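Local coordinates for protein putative endo-1,4-beta-xylanase (Bacteroides thetaiotaomicron VPI-5482, PDB 5MSX) that probably hydrolyses O-glycosidic bonds as a family 43 glycoside hydrolase, apparently an arabinofuranosidase acting on plant pectin, and binds calcium, at residues A37-I42 against C262-E267; N43-C48 against V67-D72. All blocks are in the same frame, centred on the assembly; numbering follows the deposited sequence.

Interaction 1 of 2, residues A37-I42 against C262-E267. With EDO (1,2-ethanediol), chain V.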
loop_
_atom_site.group_PDB
_atom_site.type_symbol
_atom_site.label_atom_id
_atom_site.label_comp_id
_atom_site.label_asym_id
_atom_site.label_seq_id
_atom_site.Cartn_x
_atom_site.Cartn_y
_atom_site.Cartn_z
ATOM N N ALA C 37 -21.411 11.389 -12.798
ATOM C CA ALA C 37 -21.463 11.086 -11.368
ATOM C C ALA C 37 -20.855 9.735 -11.018
ATOM O O ALA C 37 -20.975 8.758 -11.778
ATOM C CB ALA C 37 -22.895 11.152 -10.868
ATOM N N SER C 38 -20.187 9.701 -9.867
ATOM C CA SER C 38 -19.632 8.497 -9.283
ATOM C C SER C 38 -20.261 8.392 -7.940
ATOM O O SER C 38 -20.019 9.228 -7.089
ATOM C CB SER C 38 -18.108 8.605 -9.150
ATOM O OG SER C 38 -17.511 8.571 -10.432
ATOM N N ILE C 39 -21.142 7.410 -7.776
ATOM C CA ILE C 39 -21.928 7.267 -6.579
ATOM C C ILE C 39 -21.570 5.939 -5.913
ATOM O O ILE C 39 -21.371 4.921 -6.585
ATOM C CB ILE C 39 -23.416 7.350 -6.905
ATOM C CG1 ILE C 39 -23.767 8.757 -7.465
ATOM C CG2 ILE C 39 -24.257 7.014 -5.674
ATOM C CD1 ILE C 39 -25.054 8.768 -8.282
ATOM N N GLN C 40 -21.459 5.958 -4.589
ATOM C CA GLN C 40 -20.993 4.784 -3.846
ATOM C C GLN C 40 -21.419 4.861 -2.392
ATOM O O GLN C 40 -21.623 5.945 -1.867
ATOM C CB GLN C 40 -19.446 4.656 -3.968
ATOM C CG GLN C 40 -18.702 5.828 -3.369
ATOM C CD GLN C 40 -17.215 5.842 -3.632
ATOM O OE1 GLN C 40 -16.690 6.838 -4.128
ATOM N NE2 GLN C 40 -16.511 4.754 -3.277
ATOM N N GLU C 41 -21.578 3.712 -1.756
ATOM C CA GLU C 41 -21.745 3.661 -0.329
ATOM C C GLU C 41 -20.393 3.432 0.317
ATOM O O GLU C 41 -19.677 2.523 -0.093
ATOM C CB GLU C 41 -22.685 2.542 0.062
ATOM C CG GLU C 41 -22.950 2.433 1.553
ATOM C CD GLU C 41 -23.997 1.373 1.896
ATOM O OE1 GLU C 41 -24.417 0.619 0.996
ATOM O OE2 GLU C 41 -24.417 1.306 3.077
ATOM N N ILE C 42 -20.046 4.264 1.302
ATOM C CA ILE C 42 -18.820 4.117 2.061
ATOM C C ILE C 42 -19.166 4.209 3.540
ATOM O O ILE C 42 -19.661 5.238 3.989
ATOM C CB ILE C 42 -17.789 5.220 1.764
ATOM C CG1 ILE C 42 -17.507 5.337 0.271
ATOM C CG2 ILE C 42 -16.468 4.950 2.515
ATOM C CD1 ILE C 42 -16.595 6.507 -0.067
ATOM N N CYS C 262 -22.581 6.165 -13.637
ATOM C CA CYS C 262 -21.908 5.051 -12.963
ATOM C C CYS C 262 -22.905 3.935 -12.712
ATOM O O CYS C 262 -24.116 4.098 -12.963
ATOM C CB CYS C 262 -21.294 5.488 -11.643
ATOM S SG CYS C 262 -22.549 5.990 -10.441
ATOM N N VAL C 263 -22.370 2.820 -12.231
ATOM C CA VAL C 263 -23.114 1.708 -11.645
ATOM C C VAL C 263 -22.680 1.515 -10.195
ATOM O O VAL C 263 -21.507 1.630 -9.853
ATOM C CB VAL C 263 -22.964 0.386 -12.466
ATOM C CG1 VAL C 263 -23.559 -0.831 -11.739
ATOM C CG2 VAL C 263 -23.647 0.553 -13.821
ATOM N N PHE C 264 -23.652 1.241 -9.332
ATOM C CA PHE C 264 -23.372 0.942 -7.946
ATOM C C PHE C 264 -24.420 -0.018 -7.354
ATOM O O PHE C 264 -25.518 -0.164 -7.880
ATOM C CB PHE C 264 -23.269 2.237 -7.106
ATOM C CG PHE C 264 -24.584 2.898 -6.861
ATOM C CD1 PHE C 264 -25.121 3.754 -7.791
ATOM C CD2 PHE C 264 -25.307 2.619 -5.697
ATOM C CE1 PHE C 264 -26.364 4.358 -7.572
ATOM C CE2 PHE C 264 -26.552 3.192 -5.463
ATOM C CZ PHE C 264 -27.083 4.065 -6.399
ATOM N N HIS C 265 -24.040 -0.654 -6.251
ATOM C CA HIS C 265 -24.939 -1.438 -5.449
ATOM C C HIS C 265 -24.642 -1.139 -3.985
ATOM O O HIS C 265 -23.489 -1.084 -3.613
ATOM C CB HIS C 265 -24.807 -2.941 -5.775
ATOM C CG HIS C 265 -23.517 -3.569 -5.359
ATOM N ND1 HIS C 265 -23.363 -4.220 -4.151
ATOM C CD2 HIS C 265 -22.349 -3.739 -6.021
ATOM C CE1 HIS C 265 -22.143 -4.723 -4.067
ATOM N NE2 HIS C 265 -21.509 -4.447 -5.190
ATOM N N PRO C 266 -25.683 -0.916 -3.168
ATOM C CA PRO C 266 -25.462 -0.776 -1.722
ATOM C C PRO C 266 -24.754 -2.011 -1.153
ATOM O O PRO C 266 -25.075 -3.128 -1.537
ATOM C CB PRO C 266 -26.879 -0.666 -1.149
ATOM C CG PRO C 266 -27.694 -0.126 -2.278
ATOM C CD PRO C 266 -27.083 -0.673 -3.539
ATOM N N GLU C 267 -23.790 -1.789 -0.270
ATOM C CA GLU C 267 -23.000 -2.874 0.317
ATOM C C GLU C 267 -23.882 -4.009 0.881
ATOM O O GLU C 267 -24.929 -3.764 1.465
ATOM C CB GLU C 267 -22.053 -2.307 1.402
ATOM C CG GLU C 267 -21.063 -3.291 2.029
ATOM C CD GLU C 267 -20.023 -3.870 1.069
ATOM O OE1 GLU C 267 -20.149 -3.756 -0.175
ATOM O OE2 GLU C 267 -19.057 -4.480 1.572
HETATM C C1 EDO V . -19.943 0.563 -5.390
HETATM O O1 EDO V . -21.029 -0.292 -5.795
HETATM C C2 EDO V . -20.017 0.881 -3.912
HETATM O O2 EDO V . -21.368 1.108 -3.490
#
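Two blades of the five-bladed beta-propeller of the family 43 glycoside hydrolases meet where Ile39 packs on Cys262 and Phe264. Strands 37-42 and 262-264 run almost parallel, 8° apart, yet their axes come no closer than 6.5 Å, too far for a ladder of backbone bonds. Side chains fill the interval. Methyl CG2 of Ile39 sits over one face of the Phe264 ring, 4.0 Å from its centroid, a CH-pi contact displaced toward the rim. With chi1 at 65°, Cys262 holds SG between its own N and C, where it receives a weak hydrogen bond from Ile39 N (N to SG 3.3 Å). Farther along, Glu41 reaches across with an extended chain, and its OE1 accepts Glu267 N at 2.8 Å, the donor lying above the carboxylate plane; OE2 is held by a salt bridge to Lys315. Between these points a 1,2-ethanediol, probably from the crystallisation liquor, bridges the blades: its O2 accepts Glu41 N and donates to His265 O, both at 3.1 Å, and its O1 accepts His265 N. Asp36, the predicted proton acceptor, directly precedes this contact. Strand 45-52 flanks 37-42 through backbone bonds such as Ser38 with Tyr49, while strand 272-278 pairs with the other partner, its Tyr273 ring meeting Phe264.

Interaction 2 of 2, residues N43-C48 against V67-D72. With EDO (1,2-ethanediol), chain G.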
loop_
_atom_site.group_PDB
_atom_site.type_symbol
_atom_site.label_atom_id
_atom_site.label_comp_id
_atom_site.label_asym_id
_atom_site.label_seq_id
_atom_site.Cartn_x
_atom_site.Cartn_y
_atom_site.Cartn_z
ATOM N N ASN C 43 -18.913 3.136 4.284
ATOM C CA ASN C 43 -19.174 3.090 5.724
ATOM C C ASN C 43 -20.606 3.489 6.097
ATOM O O ASN C 43 -20.826 4.340 6.947
ATOM C CB ASN C 43 -18.174 3.985 6.470
ATOM C CG ASN C 43 -16.737 3.599 6.206
ATOM O OD1 ASN C 43 -16.404 2.422 5.953
ATOM N ND2 ASN C 43 -15.870 4.567 6.291
ATOM N N GLY C 44 -21.574 2.899 5.432
ATOM C CA GLY C 44 -22.969 3.184 5.707
ATOM C C GLY C 44 -23.552 4.519 5.234
ATOM O O GLY C 44 -24.686 4.811 5.556
ATOM N N VAL C 45 -22.820 5.302 4.448
ATOM C CA VAL C 45 -23.314 6.590 3.918
ATOM C C VAL C 45 -23.110 6.630 2.386
ATOM O O VAL C 45 -22.079 6.182 1.901
ATOM C CB VAL C 45 -22.531 7.755 4.572
ATOM C CG1 VAL C 45 -22.994 9.096 4.039
ATOM C CG2 VAL C 45 -22.665 7.706 6.102
ATOM N N PHE C 46 -24.053 7.205 1.631
ATOM C CA PHE C 46 -23.857 7.371 0.172
ATOM C C PHE C 46 -23.102 8.649 -0.135
ATOM O O PHE C 46 -23.304 9.653 0.525
ATOM C CB PHE C 46 -25.170 7.334 -0.592
ATOM C CG PHE C 46 -25.997 6.086 -0.318
ATOM C CD1 PHE C 46 -25.754 4.909 -1.009
ATOM C CD2 PHE C 46 -27.018 6.101 0.629
ATOM C CE1 PHE C 46 -26.497 3.757 -0.754
ATOM C CE2 PHE C 46 -27.784 4.968 0.878
ATOM C CZ PHE C 46 -27.531 3.785 0.185
ATOM N N TYR C 47 -22.185 8.567 -1.096
ATOM C CA TYR C 47 -21.394 9.680 -1.561
ATOM C C TYR C 47 -21.612 9.826 -3.069
ATOM O O TYR C 47 -21.718 8.804 -3.779
ATOM C CB TYR C 47 -19.920 9.405 -1.320
ATOM C CG TYR C 47 -19.520 9.425 0.126
ATOM C CD1 TYR C 47 -19.834 8.366 0.976
ATOM C CD2 TYR C 47 -18.835 10.525 0.660
ATOM C CE1 TYR C 47 -19.467 8.392 2.308
ATOM C CE2 TYR C 47 -18.447 10.547 1.987
ATOM C CZ TYR C 47 -18.785 9.490 2.801
ATOM O OH TYR C 47 -18.407 9.555 4.101
ATOM N N CYS C 48 -21.683 11.084 -3.540
ATOM C CA CYS C 48 -21.750 11.422 -4.945
ATOM C C CYS C 48 -20.677 12.449 -5.293
ATOM O O CYS C 48 -20.756 13.619 -4.901
ATOM C CB CYS C 48 -23.147 11.927 -5.324
ATOM S SG CYS C 48 -23.332 12.389 -7.090
ATOM N N VAL C 67 -18.436 17.011 -2.818
ATOM C CA VAL C 67 -18.995 15.680 -2.654
ATOM C C VAL C 67 -20.299 15.800 -1.906
ATOM O O VAL C 67 -20.332 16.339 -0.818
ATOM C CB VAL C 67 -18.032 14.695 -1.934
ATOM C CG1 VAL C 67 -17.718 15.118 -0.491
ATOM C CG2 VAL C 67 -18.627 13.297 -1.949
ATOM N N TRP C 68 -21.376 15.294 -2.490
ATOM C CA TRP C 68 -22.665 15.262 -1.827
ATOM C C TRP C 68 -22.809 13.946 -1.085
ATOM O O TRP C 68 -22.348 12.903 -1.578
ATOM C CB TRP C 68 -23.778 15.390 -2.852
ATOM C CG TRP C 68 -23.848 16.669 -3.586
ATOM C CD1 TRP C 68 -23.072 17.068 -4.628
ATOM C CD2 TRP C 68 -24.786 17.725 -3.352
ATOM N NE1 TRP C 68 -23.451 18.322 -5.036
ATOM C CE2 TRP C 68 -24.513 18.737 -4.278
ATOM C CE3 TRP C 68 -25.811 17.916 -2.431
ATOM C CZ2 TRP C 68 -25.251 19.917 -4.334
ATOM C CZ3 TRP C 68 -26.543 19.081 -2.493
ATOM C CH2 TRP C 68 -26.257 20.067 -3.430
ATOM N N LYS C 69 -23.421 13.996 0.095
ATOM C CA LYS C 69 -23.606 12.846 0.947
ATOM C C LYS C 69 -25.047 12.750 1.385
ATOM O O LYS C 69 -25.746 13.766 1.499
ATOM C CB LYS C 69 -22.756 12.956 2.222
ATOM C CG LYS C 69 -21.253 12.963 2.017
ATOM C CD LYS C 69 -20.501 13.451 3.267
ATOM C CE LYS C 69 -20.867 12.668 4.523
ATOM N NZ LYS C 69 -19.813 12.744 5.576
ATOM N N SER C 70 -25.445 11.524 1.694
ATOM C CA SER C 70 -26.775 11.190 2.093
ATOM C C SER C 70 -26.797 9.903 2.908
ATOM O O SER C 70 -26.148 8.907 2.543
ATOM C CB SER C 70 -27.631 10.953 0.845
ATOM O OG SER C 70 -28.957 10.664 1.211
ATOM N N LYS C 71 -27.609 9.885 3.964
ATOM C CA LYS C 71 -27.793 8.678 4.756
ATOM C C LYS C 71 -28.824 7.751 4.144
ATOM O O LYS C 71 -28.792 6.539 4.379
ATOM C CB LYS C 71 -28.189 9.044 6.178
ATOM C CG LYS C 71 -27.116 9.858 6.881
ATOM C CD LYS C 71 -27.425 10.062 8.359
ATOM C CE LYS C 71 -26.283 10.779 9.070
ATOM N NZ LYS C 71 -26.373 12.252 8.867
ATOM N N ASP C 72 -29.741 8.308 3.362
ATOM C CA ASP C 72 -30.903 7.551 2.880
ATOM C C ASP C 72 -31.076 7.531 1.348
ATOM O O ASP C 72 -31.984 6.868 0.857
ATOM C CB ASP C 72 -32.192 8.085 3.535
ATOM C CG ASP C 72 -32.449 9.577 3.242
ATOM O OD1 ASP C 72 -31.659 10.254 2.551
ATOM O OD2 ASP C 72 -33.473 10.099 3.710
HETATM C C1 EDO G . -13.391 1.053 3.480
HETATM O O1 EDO G . -14.180 2.194 3.171
HETATM C C2 EDO G . -13.977 0.504 4.760
HETATM O O2 EDO G . -14.051 1.545 5.753
#
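Tyr47 and Lys69 lie side by side and point the same way, the lysine chain running along the phenol so that its CG is 3.7 Å from Tyr47 CD2, oblique to the ring. A bend at chi3 (54°) keeps the aliphatic part of Lys69 beside the ring as far as the hydroxyl end. There the two polar tips share a partner beyond the contact: Tyr47 OH is hydrogen-bonded to Glu123 OE1, which also forms a salt bridge with Lys69 NZ. Val67 comes to the same ring at its edge, CG2 in the ring plane and 3.8 Å from Tyr47 CD2. Such neighbours follow from antiparallel pairing within one propeller blade, where Tyr47 and Lys69 form a non-hydrogen-bonded pair flanked by the hydrogen-bonded pairs Phe46-Ser70 and Cys48-Trp68. Phe46 N to Ser70 O and Cys48 N to Trp68 O are both 2.8 Å, and each has a somewhat longer return bond. On the opposite face of the sheet from Tyr47, the Phe46 ring turns an edge to the carbonyls of Ser70 and Lys71, its CE2 4.0 Å from Lys71 O. Cys48 and Trp68 approach there through their CB atoms, the indole leading away. Where the strand ends, Ser70 OG accepts Asp72 N at 3.3 Å in an ST turn, and also bonds to His75 O and to the N of Phe73, whose ring meets Phe46 edge-to-face. In the turn leading into strand 45-48, Asn43 packs on Asp270 of the second subunit.

How the interactions relate
Interaction 2 is pairing within a sheet, and interaction 1 is the join between that sheet and the one holding strand 261-264. They meet because strands 37-42 and 45-52 are consecutive neighbours: Gln40 O and Tyr47 N, 2.8 Å apart, are probably hydrogen-bonded, and Ile39 CG1 packs on Cys48 SG. Both are largely buried, but interaction 2 runs out to the surface at Asn43 and Lys71, which touch a second subunit, whereas no other chain reaches the segments of interaction 1. Their chemistry differs accordingly. Regular backbone bonds carry 43-48 against 67-72; between 37-42 and 262-267, side-chain packing, one carboxylate bond and a weak N-H...S bond do the joining, with the diol lodged between.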